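Local atomic coordinates of dual function macrocyclase-peptidase POPB (Galerina marginata, PDB entry 5N4B), a protein that cleaves peptide bonds on the C-terminal side of proline and forms macrocyclic peptides in the biosynthesis of the amanitin toxins. Residues W465-S468 with T472-P475; S527-G532 with F551-A556; P119-G124 with I445-K450; S86-T89 with H95-W98. The protein carries 1 engineered substitution. One frame throughout, in Å; residues are numbered along the deposited sequence.

In the fold
The four contacts fall into two pairs, one in each domain. Along the chain, 86-89 with 95-98 (contact 4) closes first, then contact 3, whose segments lie more than 300 residues apart, then contact 1 and contact 2. Contacts 3 and 4 have centres about 12 Å apart and touch; they show how the first propeller blade is built and how it meets the last blade, which ends with strand 443-448. Contacts 1 and 2, centres about 9 Å apart, share Asp-553 and tie the outer edge of the eight-stranded hydrolase sheet to helix 548-563. Some 40 Å separates the centres of the two pairs: each belongs to one domain, and neither crosses the domain interface.

Contact 1: W465-S468 with T472-P475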
loop_
_atom_site.group_PDB
_atom_site.type_symbol
_atom_site.label_atom_id
_atom_site.label_comp_id
_atom_site.label_asym_id
_atom_site.label_seq_id
_atom_site.Cartn_x
_atom_site.Cartn_y
_atom_site.Cartn_z
ATOM N N TRP A 465 -21.747 -2.926 13.291
ATOM C CA TRP A 465 -21.538 -4.326 12.989
ATOM C C TRP A 465 -22.718 -4.856 12.198
ATOM O O TRP A 465 -23.872 -4.528 12.492
ATOM C CB TRP A 465 -21.348 -5.159 14.266
ATOM C CG TRP A 465 -20.126 -4.803 15.039
ATOM C CD1 TRP A 465 -19.947 -3.718 15.841
ATOM C CD2 TRP A 465 -18.931 -5.547 15.077
ATOM N NE1 TRP A 465 -18.675 -3.728 16.342
ATOM C CE2 TRP A 465 -18.038 -4.864 15.917
ATOM C CE3 TRP A 465 -18.527 -6.733 14.491
ATOM C CZ2 TRP A 465 -16.729 -5.358 16.169
ATOM C CZ3 TRP A 465 -17.282 -7.225 14.738
ATOM C CH2 TRP A 465 -16.385 -6.536 15.583
ATOM N N TYR A 466 -22.416 -5.659 11.198
ATOM C CA TYR A 466 -23.433 -6.316 10.364
ATOM C C TYR A 466 -23.099 -7.798 10.264
ATOM O O TYR A 466 -22.039 -8.250 10.659
ATOM C CB TYR A 466 -23.551 -5.669 8.968
ATOM C CG TYR A 466 -22.350 -5.881 8.079
ATOM C CD1 TYR A 466 -21.223 -5.076 8.165
ATOM C CD2 TYR A 466 -22.348 -6.879 7.124
ATOM C CE1 TYR A 466 -20.134 -5.279 7.339
ATOM C CE2 TYR A 466 -21.267 -7.073 6.309
ATOM C CZ TYR A 466 -20.174 -6.274 6.408
ATOM O OH TYR A 466 -19.099 -6.489 5.565
ATOM N N GLU A 467 -24.009 -8.560 9.692
ATOM C CA GLU A 467 -23.878 -10.013 9.608
ATOM C C GLU A 467 -23.732 -10.423 8.153
ATOM O O GLU A 467 -24.488 -9.959 7.288
ATOM C CB GLU A 467 -25.127 -10.688 10.195
ATOM C CG GLU A 467 -25.031 -12.165 10.343
ATOM C CD GLU A 467 -26.251 -12.741 11.046
ATOM O OE1 GLU A 467 -26.713 -12.108 12.019
ATOM O OE2 GLU A 467 -26.716 -13.831 10.649
ATOM N N SER A 468 -22.751 -11.256 7.884
ATOM C CA SER A 468 -22.560 -11.793 6.556
ATOM C C SER A 468 -23.464 -13.000 6.358
ATOM O O SER A 468 -24.105 -13.472 7.296
ATOM C CB SER A 468 -21.086 -12.140 6.309
ATOM O OG SER A 468 -20.860 -12.333 4.912
ATOM N N THR A 472 -21.225 -14.575 10.215
ATOM C CA THR A 472 -20.095 -13.868 10.803
ATOM C C THR A 472 -20.417 -12.392 10.972
ATOM O O THR A 472 -20.942 -11.740 10.061
ATOM C CB THR A 472 -18.865 -14.014 9.917
ATOM O OG1 THR A 472 -18.614 -15.400 9.678
ATOM C CG2 THR A 472 -17.648 -13.392 10.580
ATOM N N LYS A 473 -20.106 -11.856 12.136
ATOM C CA LYS A 473 -20.280 -10.446 12.410
ATOM C C LYS A 473 -19.053 -9.682 11.934
ATOM O O LYS A 473 -17.915 -10.040 12.240
ATOM C CB LYS A 473 -20.507 -10.233 13.897
ATOM C CG LYS A 473 -21.743 -10.976 14.418
ATOM C CD LYS A 473 -23.009 -10.586 13.686
ATOM C CE LYS A 473 -24.258 -11.271 14.291
ATOM N NZ LYS A 473 -24.079 -12.774 14.406
ATOM N N ILE A 474 -19.297 -8.632 11.153
ATOM C CA ILE A 474 -18.252 -7.860 10.482
ATOM C C ILE A 474 -18.411 -6.421 10.945
ATOM O O ILE A 474 -19.520 -5.873 10.860
ATOM C CB ILE A 474 -18.376 -7.905 8.949
ATOM C CG1 ILE A 474 -18.561 -9.312 8.371
ATOM C CG2 ILE A 474 -17.181 -7.211 8.317
ATOM C CD1 ILE A 474 -17.460 -10.204 8.497
ATOM N N PRO A 475 -17.352 -5.737 11.376
ATOM C CA PRO A 475 -17.461 -4.298 11.662
ATOM C C PRO A 475 -17.244 -3.468 10.412
ATOM O O PRO A 475 -16.596 -3.894 9.454
ATOM C CB PRO A 475 -16.305 -4.040 12.642
ATOM C CG PRO A 475 -15.281 -5.015 12.161
ATOM C CD PRO A 475 -15.975 -6.241 11.627
#
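Thr-472 receives the backbone N-H of Ser-468 just past the turn of a beta hairpin, the antiparallel pair of strands 459-467 and 473-481 at one edge of the large hydrolase sheet. The bond, Ser-468 N to Thr-472 O, is 2.9 Å long, and the hydroxyl OG1 of Thr-472 turns to Asp-470 in the turn itself. At Lys-473, a non-hydrogen-bonded partner of Glu-467, the two side chains run side by side in the same direction. The lysine chain bends at chi2 and again at chi4, bringing NZ within 3.6 Å of Glu-467 OE1, a long salt bridge at an exposed edge, while NZ also bonds to Gly-471 O.

Ile-474 makes a hydrogen-bonded pair with Tyr-466, its N reaching Tyr-466 O at 2.8 Å and its O accepting from Tyr-466 N at 2.9 Å. On the buried face its CB stands 3.8 Å from the Tyr-466 ring centroid, a CH-pi contact displaced toward the rim. Tyr-466 has CG set between its backbone N and carbonyl carbon (chi1 68°), which folds the ring over the isoleucine; its hydroxyl bonds to Asp-553 O on helix 548-563.

Pro-475 then packs against one face of the Trp-465 indole on the other face of the sheet, with CB almost exactly on the normal of the six-membered ring, 3.6 Å from its centroid.

Contact 2: S527-G532 with F551-A556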
loop_
_atom_site.group_PDB
_atom_site.type_symbol
_atom_site.label_atom_id
_atom_site.label_comp_id
_atom_site.label_asym_id
_atom_site.label_seq_id
_atom_site.Cartn_x
_atom_site.Cartn_y
_atom_site.Cartn_z
ATOM N N SER A 527 -14.800 -4.085 7.249
ATOM C CA SER A 527 -13.593 -4.844 7.533
ATOM C C SER A 527 -13.779 -6.301 7.097
ATOM O O SER A 527 -13.727 -7.225 7.898
ATOM C CB SER A 527 -13.268 -4.782 9.021
ATOM O OG SER A 527 -13.249 -3.433 9.507
ATOM N N ILE A 528 -13.886 -6.497 5.790
ATOM C CA ILE A 528 -14.243 -7.809 5.243
ATOM C C ILE A 528 -13.103 -8.819 5.401
ATOM O O ILE A 528 -11.909 -8.477 5.445
ATOM C CB ILE A 528 -14.680 -7.661 3.787
ATOM C CG1 ILE A 528 -13.516 -7.217 2.908
ATOM C CG2 ILE A 528 -15.872 -6.736 3.712
ATOM C CD1 ILE A 528 -13.948 -6.882 1.471
ATOM N N ARG A 529 -13.491 -10.086 5.459
ATOM C CA ARG A 529 -12.534 -11.177 5.536
ATOM C C ARG A 529 -11.648 -11.207 4.306
ATOM O O ARG A 529 -12.028 -10.721 3.235
ATOM C CB ARG A 529 -13.262 -12.499 5.738
ATOM C CG ARG A 529 -13.775 -12.684 7.155
ATOM C CD ARG A 529 -14.594 -13.915 7.315
ATOM N NE ARG A 529 -15.855 -13.771 6.625
ATOM C CZ ARG A 529 -16.801 -14.686 6.567
ATOM N NH1 ARG A 529 -16.621 -15.891 7.105
ATOM N NH2 ARG A 529 -17.914 -14.407 5.937
ATOM N N GLY A 530 -10.447 -11.746 4.479
ATOM C CA GLY A 530 -9.349 -11.582 3.577
ATOM C C GLY A 530 -8.390 -10.471 3.989
ATOM O O GLY A 530 -7.195 -10.540 3.710
ATOM N N GLY A 531 -8.899 -9.444 4.669
ATOM C CA GLY A 531 -8.022 -8.502 5.326
ATOM C C GLY A 531 -7.362 -9.075 6.559
ATOM O O GLY A 531 -7.617 -10.212 6.959
ATOM N N GLY A 532 -6.525 -8.242 7.159
ATOM C CA GLY A 532 -5.752 -8.592 8.333
ATOM C C GLY A 532 -6.259 -8.021 9.618
ATOM O O GLY A 532 -5.561 -8.145 10.631
ATOM N N PHE A 551 -16.313 -11.544 -0.961
ATOM C CA PHE A 551 -17.370 -10.976 -1.787
ATOM C C PHE A 551 -18.707 -10.967 -1.046
ATOM O O PHE A 551 -19.419 -9.964 -1.050
ATOM C CB PHE A 551 -17.474 -11.745 -3.109
ATOM C CG PHE A 551 -16.285 -11.547 -3.993
ATOM C CD1 PHE A 551 -15.176 -12.341 -3.878
ATOM C CD2 PHE A 551 -16.245 -10.522 -4.901
ATOM C CE1 PHE A 551 -14.048 -12.132 -4.653
ATOM C CE2 PHE A 551 -15.138 -10.304 -5.655
ATOM C CZ PHE A 551 -14.069 -11.106 -5.582
ATOM N N ASP A 552 -19.043 -12.078 -0.369
ATOM C CA ASP A 552 -20.255 -12.118 0.427
ATOM C C ASP A 552 -20.233 -11.031 1.511
ATOM O O ASP A 552 -21.245 -10.383 1.769
ATOM C CB ASP A 552 -20.417 -13.516 1.035
ATOM C CG ASP A 552 -20.810 -14.593 -0.007
ATOM O OD1 ASP A 552 -21.378 -14.227 -1.062
ATOM O OD2 ASP A 552 -20.586 -15.789 0.277
ATOM N N ASP A 553 -19.098 -10.826 2.157
ATOM C CA ASP A 553 -19.005 -9.806 3.202
ATOM C C ASP A 553 -19.238 -8.417 2.608
ATOM O O ASP A 553 -19.920 -7.586 3.192
ATOM C CB ASP A 553 -17.633 -9.852 3.886
ATOM C CG ASP A 553 -17.408 -11.076 4.757
ATOM O OD1 ASP A 553 -18.355 -11.829 4.987
ATOM O OD2 ASP A 553 -16.242 -11.218 5.181
ATOM N N PHE A 554 -18.663 -8.150 1.436
ATOM C CA PHE A 554 -18.766 -6.822 0.835
ATOM C C PHE A 554 -20.182 -6.551 0.334
ATOM O O PHE A 554 -20.731 -5.453 0.537
ATOM C CB PHE A 554 -17.748 -6.693 -0.298
ATOM C CG PHE A 554 -17.395 -5.276 -0.681
ATOM C CD1 PHE A 554 -16.785 -4.418 0.201
ATOM C CD2 PHE A 554 -17.553 -4.866 -1.988
ATOM C CE1 PHE A 554 -16.412 -3.135 -0.176
ATOM C CE2 PHE A 554 -17.201 -3.589 -2.379
ATOM C CZ PHE A 554 -16.649 -2.727 -1.482
ATOM N N ILE A 555 -20.801 -7.550 -0.281
ATOM C CA ILE A 555 -22.178 -7.406 -0.720
ATOM C C ILE A 555 -23.141 -7.243 0.465
ATOM O O ILE A 555 -24.031 -6.380 0.464
ATOM C CB ILE A 555 -22.548 -8.590 -1.626
ATOM C CG1 ILE A 555 -21.769 -8.505 -2.932
ATOM C CG2 ILE A 555 -24.060 -8.601 -1.847
ATOM C CD1 ILE A 555 -21.766 -9.820 -3.708
ATOM N N ALA A 556 -22.937 -8.032 1.526
ATOM C CA ALA A 556 -23.768 -7.878 2.718
ATOM C C ALA A 556 -23.647 -6.485 3.341
ATOM O O ALA A 556 -24.623 -5.941 3.901
ATOM C CB ALA A 556 -23.467 -8.980 3.726
#
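Ile-528 and Asp-553 bring their CA atoms to 5.6 Å where a type II beta turn, Ile-528 to Gly-531, lies against helix 548-563, with Gly-530 at the third position taking the positive phi (96°) that such a turn favours in glycine. The turn follows strand 522-526 in the alpha/beta-hydrolase domain, so the contact binds a loop leaving the central sheet to a helix that covers it.

Arg-529 and Asp-553 carry the buried polar part. The guanidinium meets the carboxylate side-on and nearly coplanar with it: NE gives its hydrogen to OD2 at 3.0 Å, and NH2 gives one to OD1 at 2.8 Å, each to a syn lone pair. A bend at chi3 (-70°) turns the NE and NH2 edge to the carboxylate that the backbone amide already meets. That amide, N of Arg-529, reaches the anti lone pair of Asp-553 OD2, also at 3.0 Å. OD2 is thus gripped by two donors from one residue, and the rotation of the carboxylate is fixed. OD1 has a further donor, Ser-468 OG of the neighbouring hairpin, and Arg-529 NH1 makes a salt bridge with Asp-470. With charges balanced in this way, the aspartate is probably held ionised despite its burial.

Beside the ion pair the contact is apolar. Ile-528 CG2 rests on Asp-553 CB at 3.6 Å, while chi1 of 66° sends the other branch toward the next helical residue, where Ile-528 CD1 meets Phe-554 CD1 at 4.0 Å.

Contact 3: P119-G124 with I445-K450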
loop_
_atom_site.group_PDB
_atom_site.type_symbol
_atom_site.label_atom_id
_atom_site.label_comp_id
_atom_site.label_asym_id
_atom_site.label_seq_id
_atom_site.Cartn_x
_atom_site.Cartn_y
_atom_site.Cartn_z
ATOM N N PRO A 119 13.511 21.513 16.114
ATOM C CA PRO A 119 12.856 22.787 15.821
ATOM C C PRO A 119 11.559 22.999 16.581
ATOM O O PRO A 119 10.868 22.054 16.973
ATOM C CB PRO A 119 12.583 22.685 14.308
ATOM C CG PRO A 119 13.553 21.810 13.830
ATOM C CD PRO A 119 13.760 20.762 14.887
ATOM N N ASP A 120 11.245 24.277 16.769
ATOM C CA ASP A 120 9.905 24.756 17.086
ATOM C C ASP A 120 9.202 24.927 15.751
ATOM O O ASP A 120 9.353 25.946 15.069
ATOM C CB ASP A 120 9.959 26.067 17.857
ATOM C CG ASP A 120 8.591 26.640 18.112
ATOM O OD1 ASP A 120 7.587 26.008 17.703
ATOM O OD2 ASP A 120 8.526 27.726 18.750
ATOM N N PHE A 121 8.447 23.902 15.349
ATOM C CA PHE A 121 7.852 23.890 14.023
ATOM C C PHE A 121 6.749 24.922 13.837
ATOM O O PHE A 121 6.388 25.209 12.676
ATOM C CB PHE A 121 7.394 22.482 13.627
ATOM C CG PHE A 121 8.504 21.544 13.409
ATOM C CD1 PHE A 121 9.193 21.515 12.216
ATOM C CD2 PHE A 121 8.876 20.655 14.400
ATOM C CE1 PHE A 121 10.193 20.639 12.014
ATOM C CE2 PHE A 121 9.917 19.763 14.234
ATOM C CZ PHE A 121 10.592 19.744 13.018
ATOM N N SER A 122 6.269 25.528 14.923
ATOM C CA SER A 122 5.320 26.633 14.785
ATOM C C SER A 122 5.931 27.816 14.058
ATOM O O SER A 122 5.184 28.670 13.568
ATOM C CB SER A 122 4.761 27.083 16.151
ATOM O OG SER A 122 5.710 27.791 16.951
ATOM N N LYS A 123 7.250 27.904 13.988
ATOM C CA LYS A 123 7.894 28.995 13.272
ATOM C C LYS A 123 7.855 28.817 11.761
ATOM O O LYS A 123 8.120 29.774 11.028
ATOM C CB LYS A 123 9.347 29.151 13.735
ATOM C CG LYS A 123 9.454 29.636 15.184
ATOM C CD LYS A 123 10.909 29.663 15.640
ATOM C CE LYS A 123 11.031 30.288 17.019
ATOM N NZ LYS A 123 11.843 29.438 17.934
ATOM N N GLY A 124 7.515 27.634 11.268
ATOM C CA GLY A 124 7.464 27.422 9.836
ATOM C C GLY A 124 8.667 26.660 9.308
ATOM O O GLY A 124 9.828 26.944 9.631
ATOM N N ILE A 445 2.565 16.909 21.891
ATOM C CA ILE A 445 2.233 17.000 20.483
ATOM C C ILE A 445 3.276 17.901 19.841
ATOM O O ILE A 445 3.446 19.073 20.222
ATOM C CB ILE A 445 0.816 17.531 20.276
ATOM C CG1 ILE A 445 -0.208 16.643 20.932
ATOM C CG2 ILE A 445 0.574 17.629 18.791
ATOM C CD1 ILE A 445 -0.139 15.194 20.573
ATOM N N LEU A 446 4.015 17.351 18.878
ATOM C CA LEU A 446 5.018 18.105 18.141
ATOM C C LEU A 446 4.385 18.979 17.074
ATOM O O LEU A 446 4.707 20.152 16.960
ATOM C CB LEU A 446 6.005 17.143 17.490
ATOM C CG LEU A 446 7.148 17.834 16.748
ATOM C CD1 LEU A 446 8.270 18.337 17.724
ATOM C CD2 LEU A 446 7.770 16.933 15.676
ATOM N N ARG A 447 3.507 18.405 16.253
ATOM C CA ARG A 447 2.875 19.128 15.164
ATOM C C ARG A 447 1.508 18.526 14.916
ATOM O O ARG A 447 1.313 17.321 15.082
ATOM C CB ARG A 447 3.626 18.976 13.815
ATOM C CG ARG A 447 5.075 19.304 13.874
ATOM C CD ARG A 447 5.700 19.363 12.466
ATOM N NE ARG A 447 5.261 20.541 11.761
ATOM C CZ ARG A 447 5.826 21.001 10.660
ATOM N NH1 ARG A 447 6.822 20.365 10.098
ATOM N NH2 ARG A 447 5.414 22.144 10.141
ATOM N N THR A 448 0.572 19.389 14.501
ATOM C CA THR A 448 -0.736 18.994 14.021
ATOM C C THR A 448 -0.927 19.549 12.610
ATOM O O THR A 448 -0.671 20.728 12.383
ATOM C CB THR A 448 -1.772 19.569 14.961
ATOM O OG1 THR A 448 -1.466 19.174 16.311
ATOM C CG2 THR A 448 -3.140 19.119 14.550
ATOM N N THR A 449 -1.391 18.722 11.690
ATOM C CA THR A 449 -1.634 19.146 10.317
ATOM C C THR A 449 -2.893 19.998 10.287
ATOM O O THR A 449 -3.933 19.592 10.806
ATOM C CB THR A 449 -1.778 17.906 9.429
ATOM O OG1 THR A 449 -0.601 17.099 9.520
ATOM C CG2 THR A 449 -1.913 18.279 7.965
ATOM N N LYS A 450 -2.791 21.177 9.676
ATOM C CA LYS A 450 -3.900 22.118 9.527
ATOM C C LYS A 450 -4.371 22.074 8.089
ATOM O O LYS A 450 -3.590 22.322 7.169
ATOM C CB LYS A 450 -3.463 23.548 9.856
ATOM C CG LYS A 450 -2.838 23.755 11.212
ATOM C CD LYS A 450 -3.684 23.165 12.321
ATOM C CE LYS A 450 -3.051 23.461 13.689
ATOM N NZ LYS A 450 -1.564 23.132 13.742
HETATM O O HOH W 1 6.977 21.901 17.181
#
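Phe-121 presents its ring as the middle layer of a sandwich: Pro-119 CB sits over the centre of one face, 3.7 Å above the plane, and Arg-447 CD lies over the other, 4.1 Å from the centroid in a CH-pi contact. The guanidinium of Arg-447 is only 15° from parallel with the ring. Phe-121 CB lies 3.4 Å above the guanidinium plane, toward its rim, and Phe-121 CD1 is 3.4 Å from Arg-447 NH1. A bend at chi3 (72°) swings the arginine end into this position. Leu-446 CD2 approaches Phe-121 CE2 obliquely at 3.8 Å, and the ring also meets Trp-98 edge-to-face.

Near the ring plane, at its edge, lies a water that joins the backbones. It accepts from Phe-121 N at 3.1 Å and donates to Leu-446 O at 2.9 Å. Leu-446 and Arg-447 form a classic beta bulge opposite Ile-430, consistent with both successive residues reaching Phe-121, Leu-446 by the ends of its branches. On the other segment, Asp-120 OD1 accepts from Ser-122 N in an Asx turn.

Here the first and last blades of the propeller meet, at the seam that in prolyl oligopeptidases is not closed by a shared strand. The direct contact is a CH-pi and apolar one, with the polar link passing through water. The charge of Arg-447 is met by Asp-125 and by a cation-pi contact with Phe-85, so Phe-121 is touched mainly by its flat, apolar surface.

Contact 4: S86-T89 with H95-W98; sequences SAPT and HWYW
The antiparallel hairpin of strands 84-90 and 96-101 pairs Thr-89 with Tyr-97 through two backbone hydrogen bonds. Thr-89 N reaches Tyr-97 O, and Tyr-97 N returns to Thr-89 O, both at 2.9 Å. Each carbonyl also takes a CA-H contact from a flanking residue: Pro-88 CA comes within 3.2 Å of Tyr-97 O, and Trp-96 CA is placed likewise against Thr-89 O. Tyr-97 O thus receives the Thr-89 amide and, next to it, the Pro-88 CA-H.

Pro-88 CB lies between the Trp-96 ring and the CB of Trp-98. It is 3.9 Å from Trp-96 CE3, met obliquely, and 4.0 Å from Trp-98 CB, while chi1 of 68° carries the indole of Trp-98 away from segment 86-89, its NE1 bonded to Asp-125. These are the first two strands of the four-stranded first blade of the beta-propeller, and strand 416-423 of the last blade also covers Pro-88 and Trp-96 through Phe-418. Ser-86, Ala-87 and Thr-89 pack against the bound peptide, consistent with strand 84-90 facing the inside of the propeller.

Ser-86 turns its hydroxyl to the next carbonyl. OG donates to Ala-87 O at 2.8 Å from above the carbonyl plane, lies against CA and CB of Trp-98, and bonds to the backbone N of Phe-99. A water sits among Ala-87 O, Tyr-97 O and the hydroxyl of Thr-89, 2.8 Å from Thr-89 OG1.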
loop_
_atom_site.group_PDB
_atom_site.type_symbol
_atom_site.label_atom_id
_atom_site.label_comp_id
_atom_site.label_asym_id
_atom_site.label_seq_id
_atom_site.Cartn_x
_atom_site.Cartn_y
_atom_site.Cartn_z
ATOM N N SER A 86 6.194 15.231 7.559
ATOM C CA SER A 86 6.445 13.962 8.227
ATOM C C SER A 86 6.948 14.187 9.633
ATOM O O SER A 86 7.273 15.292 10.046
ATOM C CB SER A 86 7.499 13.148 7.459
ATOM O OG SER A 86 8.817 13.711 7.641
ATOM N N ALA A 87 7.058 13.074 10.377
ATOM C CA ALA A 87 7.844 13.099 11.607
ATOM C C ALA A 87 9.305 13.427 11.261
ATOM O O ALA A 87 9.804 13.034 10.200
ATOM C CB ALA A 87 7.805 11.752 12.321
ATOM N N PRO A 88 10.023 14.141 12.128
ATOM C CA PRO A 88 11.454 14.384 11.894
ATOM C C PRO A 88 12.277 13.236 12.466
ATOM O O PRO A 88 11.837 12.531 13.385
ATOM C CB PRO A 88 11.685 15.699 12.660
ATOM C CG PRO A 88 10.787 15.556 13.883
ATOM C CD PRO A 88 9.558 14.830 13.356
ATOM N N THR A 89 13.485 13.079 11.911
ATOM C CA THR A 89 14.451 12.057 12.322
ATOM C C THR A 89 15.737 12.765 12.724
ATOM O O THR A 89 16.255 13.604 11.989
ATOM C CB THR A 89 14.728 11.076 11.180
ATOM O OG1 THR A 89 13.520 10.438 10.786
ATOM C CG2 THR A 89 15.710 10.013 11.640
ATOM N N HIS A 95 21.511 16.925 13.550
ATOM C CA HIS A 95 20.447 17.674 12.901
ATOM C C HIS A 95 19.247 16.771 12.640
ATOM O O HIS A 95 19.352 15.555 12.599
ATOM C CB HIS A 95 20.983 18.290 11.597
ATOM C CG HIS A 95 21.934 19.426 11.837
ATOM N ND1 HIS A 95 21.583 20.740 11.652
ATOM C CD2 HIS A 95 23.187 19.437 12.363
ATOM C CE1 HIS A 95 22.612 21.518 11.977
ATOM N NE2 HIS A 95 23.586 20.756 12.431
ATOM N N TRP A 96 18.111 17.427 12.483
ATOM C CA TRP A 96 16.832 16.784 12.281
ATOM C C TRP A 96 16.382 16.963 10.838
ATOM O O TRP A 96 16.506 18.052 10.259
ATOM C CB TRP A 96 15.821 17.429 13.238
ATOM C CG TRP A 96 16.060 17.219 14.670
ATOM C CD1 TRP A 96 16.896 17.926 15.445
ATOM C CD2 TRP A 96 15.441 16.261 15.497
ATOM N NE1 TRP A 96 16.837 17.463 16.748
ATOM C CE2 TRP A 96 15.937 16.436 16.790
ATOM C CE3 TRP A 96 14.512 15.247 15.277
ATOM C CZ2 TRP A 96 15.513 15.653 17.860
ATOM C CZ3 TRP A 96 14.115 14.457 16.350
ATOM C CH2 TRP A 96 14.600 14.684 17.614
ATOM N N TYR A 97 15.827 15.904 10.274
ATOM C CA TYR A 97 15.442 15.881 8.865
ATOM C C TYR A 97 13.994 15.424 8.748
ATOM O O TYR A 97 13.571 14.491 9.436
ATOM C CB TYR A 97 16.343 14.912 8.104
ATOM C CG TYR A 97 17.785 15.287 8.034
ATOM C CD1 TYR A 97 18.611 15.233 9.175
ATOM C CD2 TYR A 97 18.341 15.708 6.841
ATOM C CE1 TYR A 97 19.970 15.573 9.094
ATOM C CE2 TYR A 97 19.693 16.024 6.756
ATOM C CZ TYR A 97 20.486 15.954 7.902
ATOM O OH TYR A 97 21.835 16.271 7.804
ATOM N N TRP A 98 13.235 16.045 7.858
ATOM C CA TRP A 98 11.830 15.719 7.723
ATOM C C TRP A 98 11.374 16.096 6.319
ATOM O O TRP A 98 11.954 16.975 5.664
ATOM C CB TRP A 98 10.966 16.464 8.776
ATOM C CG TRP A 98 10.899 17.930 8.596
ATOM C CD1 TRP A 98 9.900 18.635 7.964
ATOM C CD2 TRP A 98 11.864 18.906 9.023
ATOM N NE1 TRP A 98 10.209 19.987 7.957
ATOM C CE2 TRP A 98 11.403 20.175 8.597
ATOM C CE3 TRP A 98 13.071 18.832 9.696
ATOM C CZ2 TRP A 98 12.091 21.357 8.878
ATOM C CZ3 TRP A 98 13.751 20.012 9.967
ATOM C CH2 TRP A 98 13.272 21.237 9.537
HETATM O O HOH W 2 12.108 12.040 9.047
#